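Side-chain contacts in terminal oxygenase component of carbazole (Janthinobacterium sp., PDB 7BUG), which catalyses the angular dioxygenation of carbazole at C-9a and C-1, using a Rieske [2Fe-2S] cluster and a mononuclear iron in a homotrimeric oxygenase: residues E128-V133 and M158-K163; T149-L154 and S263-G268. One frame throughout, in Å; residues are numbered along the deposited sequence.

Interactions 1 and 2 set two neighbouring pieces of chain against one antiparallel sheet. Interaction 1 places the hairpin turn of 128-133, which belongs to the six-stranded sheet, against the edge strand 158-167 of the seven-stranded sheet; interaction 2 lays the loop 149-154, a connection leading into strand 158-167, on Trp265 of strand 261-265 in that same seven-stranded sheet. Their centres are 14 Å apart, and they touch: Ile160 CD1 lies 3.6 Å from Phe153 CE1, and Lys130 CE 3.5 Å from Phe153 O. Both lie away from the annotated iron and cluster sites; a bound 2-methoxyethanol is about 10 Å from the Lys130 side chain and about 11 Å from that of Pro150.

Interaction 1 of 2, residues E128-V133 and M158-K163; sequences EAKGCV and MEILGK
Lys130, at the tip of a beta-hairpin, meets Met158 and Ile160 of the strand beside it, and the polar part of the contact is one direct hydrogen bond and one water bridge. In the conformer described here, NZ donates to Met158 O at 2.7 Å, lying in the carbonyl plane on a lone pair, with a C=O...N angle of 143°. The ammonium also donates to Asp155 O, so in this conformer two backbone carbonyls hold the end of the chain; the side chain has a second conformer, and the grip need not be permanent. At the backbone, a single water donates to Lys130 O and to Ile160 O, tying the two segments where no direct backbone bond joins them.

The apolar part is built around Ile160. Lys130 CB rests 3.7 Å from Ile160 CG1, and the two side chains cross at about a right angle. A bend at chi2 (-52°) turns the lysine chain from this branch toward Met158, bringing CE to 3.0 Å from Met158 O. The other branch of the isoleucine, CG2, reaches Cys132 SG at 4.1 Å.

A type I' turn from Ala129 to Cys132, a common two-residue hairpin connection, presents these groups. Lys130 and Gly131 both have positive phi, and Ala129 and Cys132 pair through two backbone hydrogen bonds. The hairpin joins strands 123-129 and 132-137 of the six-stranded sheet, whereas strand 158-167 borders the seven-stranded sheet and pairs with strand 293-303. Phe297 and Thr299 of that strand touch Cys132 and Ile160, while helix 307-327 packs against Glu159 and Leu161.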
loop_
_atom_site.group_PDB
_atom_site.type_symbol
_atom_site.label_atom_id
_atom_site.label_comp_id
_atom_site.label_asym_id
_atom_site.label_seq_id
_atom_site.Cartn_x
_atom_site.Cartn_y
_atom_site.Cartn_z
ATOM N N GLU A 128 12.042 -2.331 35.541
ATOM C CA GLU A 128 12.489 -3.700 35.205
ATOM C C GLU A 128 12.057 -4.628 36.320
ATOM O O GLU A 128 12.200 -4.243 37.481
ATOM C CB GLU A 128 14.011 -3.741 35.140
ATOM C CG GLU A 128 14.570 -2.732 34.226
ATOM C CD GLU A 128 16.030 -3.002 34.058
ATOM O OE1 GLU A 128 16.830 -2.332 34.745
ATOM O OE2 GLU A 128 16.329 -3.882 33.279
ATOM N N ALA A 129 11.478 -5.768 35.994
ATOM C CA ALA A 129 11.113 -6.797 36.965
ATOM C C ALA A 129 11.300 -8.145 36.297
ATOM O O ALA A 129 10.881 -8.293 35.148
ATOM C CB ALA A 129 9.711 -6.614 37.400
ATOM N N LYS A 130 11.968 -9.060 36.960
ATOM C CA LYS A 130 12.169 -10.446 36.451
ATOM C C LYS A 130 12.905 -10.444 35.100
ATOM O O LYS A 130 12.594 -11.290 34.264
ATOM C CB LYS A 130 10.819 -11.166 36.379
ATOM C CG LYS A 130 10.086 -11.269 37.703
ATOM C CD LYS A 130 10.986 -11.862 38.776
ATOM C CE LYS A 130 10.246 -12.599 39.862
ATOM N NZ LYS A 130 11.185 -13.116 40.886
ATOM N N GLY A 131 13.830 -9.508 34.901
ATOM C CA GLY A 131 14.603 -9.379 33.664
ATOM C C GLY A 131 13.752 -8.941 32.491
ATOM O O GLY A 131 14.239 -9.041 31.379
ATOM N N CYS A 132 12.565 -8.362 32.753
ATOM C CA CYS A 132 11.667 -7.826 31.689
ATOM C C CYS A 132 11.530 -6.322 31.853
ATOM O O CYS A 132 11.394 -5.820 33.007
ATOM C CB CYS A 132 10.293 -8.468 31.736
ATOM S SG CYS A 132 10.361 -10.280 31.642
ATOM N N VAL A 133 11.495 -5.603 30.730
ATOM C CA VAL A 133 11.361 -4.133 30.743
ATOM C C VAL A 133 9.898 -3.787 30.493
ATOM O O VAL A 133 9.412 -4.088 29.389
ATOM C CB VAL A 133 12.261 -3.487 29.681
ATOM C CG1 VAL A 133 12.057 -1.981 29.574
ATOM C CG2 VAL A 133 13.721 -3.833 29.918
ATOM N N MET A 158 10.266 -16.770 41.832
ATOM C CA MET A 158 9.899 -17.110 40.433
ATOM C C MET A 158 10.985 -16.618 39.470
ATOM O O MET A 158 11.304 -15.414 39.452
ATOM C CB MET A 158 8.549 -16.486 40.088
ATOM C CG MET A 158 8.052 -16.915 38.715
ATOM S SD MET A 158 7.497 -18.627 38.675
ATOM C CE MET A 158 6.084 -18.623 39.776
ATOM N N GLU A 159 11.655 -17.549 38.785
ATOM C CA GLU A 159 12.667 -17.233 37.755
ATOM C C GLU A 159 11.948 -17.199 36.406
ATOM O O GLU A 159 11.188 -18.165 36.081
ATOM C CB GLU A 159 13.840 -18.211 37.777
ATOM C CG GLU A 159 14.706 -18.032 39.012
ATOM C CD GLU A 159 15.254 -16.625 39.217
ATOM O OE1 GLU A 159 15.761 -16.019 38.239
ATOM O OE2 GLU A 159 15.217 -16.148 40.388
ATOM N N ILE A 160 12.140 -16.091 35.726
ATOM C CA ILE A 160 11.484 -15.832 34.426
ATOM C C ILE A 160 12.531 -15.873 33.326
ATOM O O ILE A 160 13.565 -15.207 33.417
ATOM C CB ILE A 160 10.754 -14.492 34.485
ATOM C CG1 ILE A 160 9.566 -14.503 35.458
ATOM C CG2 ILE A 160 10.361 -14.072 33.083
ATOM C CD1 ILE A 160 8.479 -15.518 35.185
ATOM N N LEU A 161 12.212 -16.606 32.268
ATOM C CA LEU A 161 13.049 -16.664 31.068
ATOM C C LEU A 161 12.094 -16.534 29.879
ATOM O O LEU A 161 10.976 -17.028 29.976
ATOM C CB LEU A 161 13.818 -17.980 31.062
ATOM C CG LEU A 161 14.896 -18.101 32.142
ATOM C CD1 LEU A 161 15.372 -19.556 32.235
ATOM C CD2 LEU A 161 16.027 -17.171 31.820
ATOM N N GLY A 162 12.551 -15.970 28.775
ATOM C CA GLY A 162 11.566 -15.781 27.703
ATOM C C GLY A 162 12.125 -15.569 26.330
ATOM O O GLY A 162 13.352 -15.666 26.067
ATOM N N LYS A 163 11.206 -15.191 25.461
ATOM C CA LYS A 163 11.466 -14.867 24.059
ATOM C C LYS A 163 10.457 -13.796 23.619
ATOM O O LYS A 163 9.320 -13.840 24.099
ATOM C CB LYS A 163 11.250 -16.145 23.247
ATOM C CG LYS A 163 11.595 -15.986 21.803
ATOM C CD LYS A 163 11.265 -17.200 21.011
ATOM C CE LYS A 163 11.409 -16.855 19.555
ATOM N NZ LYS A 163 10.837 -17.947 18.760
HETATM O O HOH W 1 13.945 -12.767 32.237
#

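Interaction 2 of 2, residues T149-L154 and S263-G268; sequences TPPNFL and SIWLPG
Pro150 and Pro151 lie over one face of the Trp265 indole, a pair of proline CH-pi contacts that seats a connecting loop on the antiparallel sheet of the ring-hydroxylase domain, whose family belongs to the Bet v 1-like clan. Just before them, Thr149 O accepts a hydrogen bond from Arg224 NE.

Pro150 covers the pyrrole half of the indole. Its CA stands above the five-membered ring of Trp265, 4.1 Å from the centroid and only 10° off the normal, and Pro150 CB packs 3.8 Å from Trp265 CD1. Pro151 takes the benzene half: its CD lies 3.7 Å from the centroid of the six-membered ring, over the same face, with Pro151 CG also reaching Trp265 CZ2 at 3.6 Å. Successive prolines thus divide the bicyclic ring between them.

Beyond the pair the chain reverses through a type II turn from Pro150 to Phe153. Asn152 occupies its third position with positive phi, and its amide ND2 bonds to Asp155. The Phe153 ring meets Trp285 and Phe283 of strand 281-288 edge-to-face.

A single, bent hydrogen bond (141°) ties the indole to its own strand. With CG anti to the carbonyl carbon, the ring swings back over the strand toward Ser263, and Trp265 NE1 donates to Ser263 OG at 2.8 Å, the oxygen sitting 24° out of the ring plane.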
loop_
_atom_site.group_PDB
_atom_site.type_symbol
_atom_site.label_atom_id
_atom_site.label_comp_id
_atom_site.label_asym_id
_atom_site.label_seq_id
_atom_site.Cartn_x
_atom_site.Cartn_y
_atom_site.Cartn_z
ATOM N N THR A 149 0.042 -7.531 35.966
ATOM C CA THR A 149 0.831 -8.770 35.806
ATOM C C THR A 149 0.010 -9.876 36.416
ATOM O O THR A 149 -0.786 -9.642 37.333
ATOM C CB THR A 149 2.231 -8.709 36.424
ATOM O OG1 THR A 149 2.123 -8.378 37.811
ATOM C CG2 THR A 149 3.128 -7.682 35.788
ATOM N N PRO A 150 0.095 -11.100 35.880
ATOM C CA PRO A 150 -0.721 -12.172 36.420
ATOM C C PRO A 150 -0.225 -12.525 37.808
ATOM O O PRO A 150 0.945 -12.311 38.137
ATOM C CB PRO A 150 -0.439 -13.354 35.471
ATOM C CG PRO A 150 0.035 -12.672 34.229
ATOM C CD PRO A 150 0.864 -11.484 34.686
ATOM N N PRO A 151 -1.070 -13.179 38.613
ATOM C CA PRO A 151 -0.602 -13.668 39.913
ATOM C C PRO A 151 0.629 -14.588 39.753
ATOM O O PRO A 151 0.703 -15.354 38.786
ATOM C CB PRO A 151 -1.800 -14.457 40.464
ATOM C CG PRO A 151 -2.995 -14.012 39.671
ATOM C CD PRO A 151 -2.455 -13.554 38.325
ATOM N N ASN A 152 1.564 -14.471 40.706
ATOM C CA ASN A 152 2.808 -15.282 40.885
ATOM C C ASN A 152 3.935 -14.785 39.981
ATOM O O ASN A 152 5.055 -15.181 40.189
ATOM C CB ASN A 152 2.549 -16.798 40.779
ATOM C CG ASN A 152 1.498 -17.254 41.787
ATOM O OD1 ASN A 152 0.327 -17.390 41.459
ATOM N ND2 ASN A 152 1.886 -17.356 43.056
ATOM N N PHE A 153 3.673 -13.966 38.950
ATOM C CA PHE A 153 4.746 -13.515 38.050
ATOM C C PHE A 153 5.840 -12.805 38.840
ATOM O O PHE A 153 7.032 -13.030 38.547
ATOM C CB PHE A 153 4.204 -12.603 36.963
ATOM C CG PHE A 153 5.257 -12.118 36.003
ATOM C CD1 PHE A 153 5.717 -12.961 35.012
ATOM C CD2 PHE A 153 5.821 -10.855 36.112
ATOM C CE1 PHE A 153 6.703 -12.550 34.129
ATOM C CE2 PHE A 153 6.822 -10.452 35.249
ATOM C CZ PHE A 153 7.221 -11.294 34.221
ATOM N N LEU A 154 5.455 -12.005 39.845
ATOM C CA LEU A 154 6.430 -11.222 40.649
ATOM C C LEU A 154 6.833 -11.945 41.953
ATOM O O LEU A 154 7.517 -11.317 42.782
ATOM C CB LEU A 154 5.827 -9.850 40.939
ATOM C CG LEU A 154 5.570 -8.977 39.711
ATOM C CD1 LEU A 154 4.842 -7.698 40.113
ATOM C CD2 LEU A 154 6.852 -8.650 38.966
ATOM N N SER A 263 -5.718 -18.402 32.708
ATOM C CA SER A 263 -6.370 -17.110 32.991
ATOM C C SER A 263 -5.791 -16.041 32.069
ATOM O O SER A 263 -4.619 -16.158 31.653
ATOM C CB SER A 263 -6.215 -16.728 34.458
ATOM O OG SER A 263 -4.859 -16.794 34.853
ATOM N N ILE A 264 -6.647 -15.088 31.735
ATOM C CA ILE A 264 -6.239 -13.913 30.948
ATOM C C ILE A 264 -6.442 -12.678 31.827
ATOM O O ILE A 264 -7.451 -12.582 32.552
ATOM C CB ILE A 264 -7.011 -13.843 29.622
ATOM C CG1 ILE A 264 -6.422 -12.763 28.713
ATOM C CG2 ILE A 264 -8.513 -13.625 29.880
ATOM C CD1 ILE A 264 -5.061 -13.102 28.101
ATOM N N TRP A 265 -5.514 -11.744 31.742
ATOM C CA TRP A 265 -5.499 -10.534 32.615
ATOM C C TRP A 265 -5.360 -9.298 31.744
ATOM O O TRP A 265 -4.544 -9.330 30.802
ATOM C CB TRP A 265 -4.322 -10.653 33.588
ATOM C CG TRP A 265 -4.405 -11.903 34.405
ATOM C CD1 TRP A 265 -3.958 -13.141 34.060
ATOM C CD2 TRP A 265 -5.105 -12.065 35.657
ATOM N NE1 TRP A 265 -4.278 -14.066 35.024
ATOM C CE2 TRP A 265 -4.991 -13.429 36.014
ATOM C CE3 TRP A 265 -5.808 -11.187 36.500
ATOM C CZ2 TRP A 265 -5.549 -13.939 37.188
ATOM C CZ3 TRP A 265 -6.383 -11.705 37.637
ATOM C CH2 TRP A 265 -6.246 -13.053 37.975
ATOM N N LEU A 266 -6.038 -8.214 32.117
ATOM C CA LEU A 266 -5.660 -6.885 31.585
ATOM C C LEU A 266 -4.208 -6.607 31.946
ATOM O O LEU A 266 -3.774 -6.869 33.063
ATOM C CB LEU A 266 -6.603 -5.792 32.085
ATOM C CG LEU A 266 -7.950 -5.714 31.372
ATOM C CD1 LEU A 266 -8.904 -4.871 32.214
ATOM C CD2 LEU A 266 -7.820 -5.104 29.980
ATOM N N PRO A 267 -3.442 -5.947 31.047
ATOM C CA PRO A 267 -3.957 -5.447 29.760
ATOM C C PRO A 267 -3.998 -6.428 28.567
ATOM O O PRO A 267 -4.439 -6.049 27.478
ATOM C CB PRO A 267 -2.944 -4.341 29.404
ATOM C CG PRO A 267 -1.634 -4.892 29.986
ATOM C CD PRO A 267 -2.052 -5.531 31.285
ATOM N N GLY A 268 -3.547 -7.646 28.771
ATOM C CA GLY A 268 -3.549 -8.670 27.713
ATOM C C GLY A 268 -2.407 -9.640 27.932
ATOM O O GLY A 268 -1.424 -9.688 27.138
#